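Local structure of nuclear hormone receptor FTZ-F1 (Drosophila melanogaster, 2XHS) at residues Leu55-Ala66 and Leu84-Leu92. The protein is a nuclear receptor of the NR5A group that probably regulates transcription and whose ligand-binding domain binds a Fushi tarazu peptide. Sequence-based numbering, arbitrary orientation.
Sequences LDQNLFSQVDWA and LQHSWSDML
Helices 47-67 and 77-102 of the nuclear receptor ligand-binding domain meet through Q62, which reaches from the first across to the backbone of W88 and to the side chains of M91 and L92 on the second. The segment axes pass 10.8 Å apart at their closest, their N-to-C directions 116° apart. With CG turned away from its own backbone N (chi1 -174°) and the chain extended beyond it, Q62 carries its amide to helix 77-102. Its OE1 lies 3.1 Å from W88 CA, beside the methyl CE of selenomethionine M91, while NE2 comes to 3.4 Å from L92 CD2, the two side chains crossing at about a right angle. No hydrogen bond joins the two segments; the amide meets W88, M91 and L92 by van der Waals contact. Shortened to an alanine here, the side chain would probably leave a gap facing the M91 methyl and the L92 CD2 branch.

Along the helices away from this amide the interface is apolar. L59 brings CD2 obliquely to the W88 indole, 3.8 Å from CE3, and L92 answers with CD1 against L55 CD2 at 3.7 Å and CD2 against N58 CB. Toward the other end, A66 CB meets L84 CD2 at 4.0 Å, with V63 CG1 more loosely placed near L84 CD1. In the layered helical sandwich of this family, helix 77-102 belongs to the central layer, and its far side is tied to helix 198-224 by hydrogen bonds between S89 and E217 and between D90 and H210. W88 also touches M238 and L239 of the C-terminal helix 234-240, whose start is bonded through the L235 amide to D56. F60, V63 and L84 pack on apolar side chains of the bound peptide, placing one margin of the contact at the groove where nuclear receptors receive coactivator helices.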
ATOM      1  N   LEU A  55       5.937   5.742   7.742  1.00 42.09           N
ATOM      2  CA  LEU A  55       4.591   5.674   7.266  1.00 42.52           C
ATOM      3  C   LEU A  55       4.151   6.987   6.729  1.00 43.41           C
ATOM      4  O   LEU A  55       3.465   7.060   5.762  1.00 43.30           O
ATOM      5  CB  LEU A  55       3.681   5.291   8.396  1.00 41.70           C
ATOM      6  CG  LEU A  55       3.822   3.907   8.960  1.00 38.89           C
ATOM      7  CD1 LEU A  55       2.989   3.815  10.147  1.00 35.83           C
ATOM      8  CD2 LEU A  55       3.381   2.932   7.976  1.00 33.19           C
ATOM      9  N   ASP A  56       4.555   8.046   7.372  1.00 45.04           N
ATOM     10  CA  ASP A  56       4.187   9.330   6.893  1.00 47.79           C
ATOM     11  C   ASP A  56       4.747   9.502   5.519  1.00 48.79           C
ATOM     12  O   ASP A  56       4.087   9.949   4.634  1.00 51.02           O
ATOM     13  CB  ASP A  56       4.756  10.394   7.813  1.00 48.21           C
ATOM     14  CG  ASP A  56       4.072  11.716   7.661  1.00 50.55           C
ATOM     15  OD1 ASP A  56       2.871  11.710   7.508  1.00 50.27           O
ATOM     16  OD2 ASP A  56       4.724  12.755   7.677  1.00 48.49           O
ATOM     17  N   GLN A  57       5.985   9.148   5.329  1.00 49.56           N
ATOM     18  CA  GLN A  57       6.598   9.305   4.045  1.00 50.36           C
ATOM     19  C   GLN A  57       5.902   8.461   3.037  1.00 49.30           C
ATOM     20  O   GLN A  57       5.729   8.837   1.920  1.00 49.36           O
ATOM     21  CB  GLN A  57       8.035   8.875   4.145  1.00 51.54           C
ATOM     22  CG  GLN A  57       8.856   9.072   2.922  1.00 56.12           C
ATOM     23  CD  GLN A  57      10.249   8.545   3.083  1.00 62.05           C
ATOM     24  OE1 GLN A  57      10.449   7.415   3.480  1.00 63.20           O
ATOM     25  NE2 GLN A  57      11.220   9.363   2.775  1.00 62.98           N
ATOM     26  N   ASN A  58       5.509   7.284   3.445  1.00 48.44           N
ATOM     27  CA  ASN A  58       4.901   6.354   2.542  1.00 47.13           C
ATOM     28  C   ASN A  58       3.659   6.936   2.008  1.00 46.40           C
ATOM     29  O   ASN A  58       3.323   6.780   0.873  1.00 46.17           O
ATOM     30  CB  ASN A  58       4.542   5.083   3.269  1.00 47.76           C
ATOM     31  CG  ASN A  58       5.690   4.179   3.419  1.00 48.40           C
ATOM     32  OD1 ASN A  58       6.732   4.421   2.877  1.00 52.76           O
ATOM     33  ND2 ASN A  58       5.505   3.115   4.132  1.00 45.59           N
ATOM     34  N   LEU A  59       2.956   7.615   2.867  1.00 45.67           N
ATOM     35  CA  LEU A  59       1.714   8.194   2.485  1.00 44.80           C
ATOM     36  C   LEU A  59       1.909   9.208   1.425  1.00 45.79           C
ATOM     37  O   LEU A  59       1.134   9.301   0.533  1.00 45.45           O
ATOM     38  CB  LEU A  59       1.081   8.837   3.679  1.00 43.93           C
ATOM     39  CG  LEU A  59       0.511   7.841   4.645  1.00 42.90           C
ATOM     40  CD1 LEU A  59      -0.095   8.562   5.763  1.00 45.41           C
ATOM     41  CD2 LEU A  59      -0.514   7.084   3.950  1.00 44.39           C
ATOM     42  N   PHE A  60       2.946   9.994   1.528  1.00 47.71           N
ATOM     43  CA  PHE A  60       3.177  11.014   0.558  1.00 49.86           C
ATOM     44  C   PHE A  60       3.395  10.388  -0.762  1.00 50.63           C
ATOM     45  O   PHE A  60       2.917  10.846  -1.762  1.00 51.96           O
ATOM     46  CB  PHE A  60       4.426  11.755   0.917  1.00 50.46           C
ATOM     47  CG  PHE A  60       4.224  12.819   1.906  1.00 52.92           C
ATOM     48  CD1 PHE A  60       3.727  14.017   1.543  1.00 52.04           C
ATOM     49  CD2 PHE A  60       4.565  12.630   3.204  1.00 56.36           C
ATOM     50  CE1 PHE A  60       3.568  14.985   2.447  1.00 51.42           C
ATOM     51  CE2 PHE A  60       4.404  13.613   4.095  1.00 57.62           C
ATOM     52  CZ  PHE A  60       3.902  14.783   3.716  1.00 52.69           C
ATOM     53  N   SER A  61       4.185   9.351  -0.767  1.00 50.41           N
ATOM     54  CA  SER A  61       4.462   8.651  -1.982  1.00 51.31           C
ATOM     55  C   SER A  61       3.220   8.012  -2.516  1.00 49.61           C
ATOM     56  O   SER A  61       3.038   7.898  -3.686  1.00 50.52           O
ATOM     57  CB  SER A  61       5.576   7.655  -1.781  1.00 51.35           C
ATOM     58  OG  SER A  61       5.151   6.634  -0.939  1.00 59.42           O
ATOM     59  N   GLN A  62       2.367   7.569  -1.631  1.00 48.92           N
ATOM     60  CA  GLN A  62       1.135   6.947  -2.027  1.00 47.64           C
ATOM     61  C   GLN A  62       0.265   7.909  -2.754  1.00 46.05           C
ATOM     62  O   GLN A  62      -0.341   7.599  -3.728  1.00 45.10           O
ATOM     63  CB  GLN A  62       0.414   6.537  -0.784  1.00 48.14           C
ATOM     64  CG  GLN A  62      -0.800   5.754  -1.012  1.00 49.94           C
ATOM     65  CD  GLN A  62      -1.260   5.129   0.236  1.00 52.91           C
ATOM     66  OE1 GLN A  62      -2.366   5.351   0.666  1.00 51.12           O
ATOM     67  NE2 GLN A  62      -0.412   4.337   0.835  1.00 51.10           N
ATOM     68  N   VAL A  63       0.191   9.097  -2.227  1.00 45.56           N
ATOM     69  CA  VAL A  63      -0.566  10.143  -2.835  1.00 45.19           C
ATOM     70  C   VAL A  63       0.022  10.505  -4.155  1.00 45.75           C
ATOM     71  O   VAL A  63      -0.668  10.774  -5.082  1.00 45.94           O
ATOM     72  CB  VAL A  63      -0.527  11.347  -1.971  1.00 44.56           C
ATOM     73  CG1 VAL A  63      -1.282  12.421  -2.594  1.00 45.60           C
ATOM     74  CG2 VAL A  63      -1.118  11.029  -0.686  1.00 43.38           C
ATOM     75  N   ASP A  64       1.323  10.543  -4.236  1.00 46.53           N
ATOM     76  CA  ASP A  64       1.937  10.923  -5.466  1.00 48.04           C
ATOM     77  C   ASP A  64       1.592   9.937  -6.524  1.00 47.77           C
ATOM     78  O   ASP A  64       1.390  10.294  -7.643  1.00 48.86           O
ATOM     79  CB  ASP A  64       3.428  10.997  -5.292  1.00 49.83           C
ATOM     80  CG  ASP A  64       4.125  11.502  -6.499  1.00 53.35           C
ATOM     81  OD1 ASP A  64       4.004  12.685  -6.805  1.00 52.93           O
ATOM     82  OD2 ASP A  64       4.806  10.712  -7.150  1.00 56.19           O
ATOM     83  N   TRP A  65       1.559   8.674  -6.173  1.00 46.74           N
ATOM     84  CA  TRP A  65       1.260   7.641  -7.122  1.00 44.89           C
ATOM     85  C   TRP A  65      -0.123   7.735  -7.668  1.00 44.25           C
ATOM     86  O   TRP A  65      -0.327   7.583  -8.822  1.00 44.52           O
ATOM     87  CB  TRP A  65       1.454   6.287  -6.453  1.00 44.35           C
ATOM     88  CG  TRP A  65       1.056   5.125  -7.264  1.00 44.11           C
ATOM     89  CD1 TRP A  65       1.760   4.547  -8.234  1.00 41.34           C
ATOM     90  CD2 TRP A  65      -0.150   4.397  -7.161  1.00 44.73           C
ATOM     91  NE1 TRP A  65       1.080   3.519  -8.766  1.00 43.15           N
ATOM     92  CE2 TRP A  65      -0.107   3.402  -8.114  1.00 44.17           C
ATOM     93  CE3 TRP A  65      -1.274   4.508  -6.364  1.00 43.31           C
ATOM     94  CZ2 TRP A  65      -1.127   2.521  -8.288  1.00 43.94           C
ATOM     95  CZ3 TRP A  65      -2.269   3.640  -6.536  1.00 43.65           C
ATOM     96  CH2 TRP A  65      -2.204   2.661  -7.488  1.00 42.95           C
ATOM     97  N   ALA A  66      -1.082   7.922  -6.799  1.00 44.48           N
ATOM     98  CA  ALA A  66      -2.471   7.978  -7.164  1.00 45.53           C
ATOM     99  C   ALA A  66      -2.735   9.157  -8.034  1.00 46.16           C
ATOM    100  O   ALA A  66      -3.554   9.152  -8.916  1.00 44.84           O
ATOM    101  CB  ALA A  66      -3.291   8.044  -5.960  1.00 45.35           C
ATOM    102  N   LEU A  84      -8.543   8.172  -1.293  1.00 45.36           N
ATOM    103  CA  LEU A  84      -7.296   8.011  -0.611  1.00 45.69           C
ATOM    104  C   LEU A  84      -7.478   7.891   0.866  1.00 46.94           C
ATOM    105  O   LEU A  84      -6.812   7.141   1.504  1.00 48.02           O
ATOM    106  CB  LEU A  84      -6.415   9.190  -0.903  1.00 45.17           C
ATOM    107  CG  LEU A  84      -5.688   9.252  -2.220  1.00 45.00           C
ATOM    108  CD1 LEU A  84      -5.288  10.646  -2.423  1.00 47.64           C
ATOM    109  CD2 LEU A  84      -4.483   8.430  -2.137  1.00 43.65           C
ATOM    110  N   GLN A  85      -8.384   8.660   1.418  1.00 47.43           N
ATOM    111  CA  GLN A  85      -8.647   8.625   2.830  1.00 47.91           C
ATOM    112  C   GLN A  85      -9.163   7.307   3.258  1.00 48.40           C
ATOM    113  O   GLN A  85      -8.929   6.890   4.346  1.00 49.11           O
ATOM    114  CB  GLN A  85      -9.664   9.666   3.196  1.00 48.72           C
ATOM    115  CG  GLN A  85      -9.082  10.951   3.640  1.00 51.93           C
ATOM    116  CD  GLN A  85     -10.061  12.052   3.634  1.00 51.69           C
ATOM    117  OE1 GLN A  85      -9.691  13.199   3.633  1.00 54.24           O
ATOM    118  NE2 GLN A  85     -11.315  11.722   3.637  1.00 51.70           N
ATOM    119  N   HIS A  86      -9.954   6.681   2.422  1.00 49.26           N
ATOM    120  CA  HIS A  86     -10.530   5.405   2.741  1.00 50.61           C
ATOM    121  C   HIS A  86      -9.589   4.246   2.849  1.00 51.25           C
ATOM    122  O   HIS A  86      -9.713   3.421   3.715  1.00 53.62           O
ATOM    123  CB  HIS A  86     -11.572   5.072   1.706  1.00 50.93           C
ATOM    124  CG  HIS A  86     -12.488   3.973   2.113  1.00 55.23           C
ATOM    125  ND1 HIS A  86     -12.512   2.757   1.482  1.00 58.49           N
ATOM    126  CD2 HIS A  86     -13.413   3.903   3.088  1.00 56.17           C
ATOM    127  CE1 HIS A  86     -13.409   1.985   2.049  1.00 51.04           C
ATOM    128  NE2 HIS A  86     -13.969   2.657   3.027  1.00 52.94           N
ATOM    129  N   SER A  87      -8.677   4.133   1.917  1.00 50.64           N
ATOM    130  CA  SER A  87      -7.836   2.979   1.881  1.00 49.43           C
ATOM    131  C   SER A  87      -6.393   3.185   1.996  1.00 47.85           C
ATOM    132  O   SER A  87      -5.691   2.407   1.489  1.00 49.07           O
ATOM    133  CB  SER A  87      -8.065   2.226   0.615  1.00 50.42           C
ATOM    134  OG  SER A  87      -8.607   3.089  -0.328  1.00 55.25           O
ATOM    135  N   TRP A  88      -5.909   4.214   2.633  1.00 45.73           N
ATOM    136  CA  TRP A  88      -4.477   4.368   2.711  1.00 42.88           C
ATOM    137  C   TRP A  88      -3.878   3.250   3.483  1.00 41.70           C
ATOM    138  O   TRP A  88      -2.831   2.787   3.181  1.00 41.73           O
ATOM    139  CB  TRP A  88      -4.110   5.689   3.343  1.00 42.42           C
ATOM    140  CG  TRP A  88      -4.653   5.861   4.650  1.00 42.25           C
ATOM    141  CD1 TRP A  88      -5.852   6.323   4.943  1.00 40.61           C
ATOM    142  CD2 TRP A  88      -4.021   5.576   5.875  1.00 41.55           C
ATOM    143  NE1 TRP A  88      -6.032   6.359   6.267  1.00 39.15           N
ATOM    144  CE2 TRP A  88      -4.908   5.903   6.871  1.00 40.82           C
ATOM    145  CE3 TRP A  88      -2.780   5.075   6.225  1.00 42.34           C
ATOM    146  CZ2 TRP A  88      -4.618   5.740   8.178  1.00 42.56           C
ATOM    147  CZ3 TRP A  88      -2.496   4.921   7.510  1.00 42.86           C
ATOM    148  CH2 TRP A  88      -3.396   5.260   8.479  1.00 44.82           C
ATOM    149  N   SER A  89      -4.567   2.852   4.519  1.00 41.04           N
ATOM    150  CA  SER A  89      -4.138   1.790   5.366  1.00 40.77           C
ATOM    151  C   SER A  89      -4.118   0.537   4.591  1.00 39.72           C
ATOM    152  O   SER A  89      -3.259  -0.253   4.744  1.00 39.36           O
ATOM    153  CB  SER A  89      -5.082   1.649   6.526  1.00 41.47           C
ATOM    154  OG  SER A  89      -6.387   1.916   6.122  1.00 46.49           O
ATOM    155  N   ASP A  90      -5.095   0.345   3.752  1.00 39.00           N
ATOM    156  CA  ASP A  90      -5.185  -0.850   2.987  1.00 39.89           C
ATOM    157  C   ASP A  90      -4.058  -1.036   2.041  1.00 40.82           C
ATOM    158  O   ASP A  90      -3.610  -2.119   1.854  1.00 40.77           O
ATOM    159  CB  ASP A  90      -6.477  -0.857   2.228  1.00 40.69           C
ATOM    160  CG  ASP A  90      -7.538  -1.584   2.936  1.00 45.47           C
ATOM    161  OD1 ASP A  90      -8.047  -1.059   3.910  1.00 47.30           O
ATOM    162  OD2 ASP A  90      -7.875  -2.680   2.510  1.00 51.00           O
HETATM  163  N   MSE A  91      -3.634   0.021   1.393  1.00 41.90           N
HETATM  164  CA  MSE A  91      -2.513  -0.046   0.502  1.00 43.32           C
HETATM  165  C   MSE A  91      -1.223  -0.337   1.160  1.00 42.46           C
HETATM  166  O   MSE A  91      -0.416  -1.002   0.615  1.00 42.45           O
HETATM  167  CB  MSE A  91      -2.409   1.174  -0.349  1.00 44.96           C
HETATM  168  CG  MSE A  91      -2.721   0.905  -1.775  1.00 52.89           C
HETATM  169 SE   MSE A  91      -3.964   2.156  -2.421  1.00 81.73          SE
HETATM  170  CE  MSE A  91      -3.224   3.779  -1.934  1.00 76.10           C
ATOM    171  N   LEU A  92      -1.003   0.161   2.341  1.00 41.97           N
ATOM    172  CA  LEU A  92       0.262  -0.049   2.954  1.00 41.30           C
ATOM    173  C   LEU A  92       0.559  -1.484   3.203  1.00 40.11           C
ATOM    174  O   LEU A  92       1.663  -1.905   3.077  1.00 41.33           O
ATOM    175  CB  LEU A  92       0.331   0.692   4.258  1.00 42.14           C
ATOM    176  CG  LEU A  92       0.310   2.191   4.173  1.00 46.49           C
ATOM    177  CD1 LEU A  92       0.643   2.712   5.493  1.00 49.18           C
ATOM    178  CD2 LEU A  92       1.314   2.635   3.197  1.00 52.82           C
TER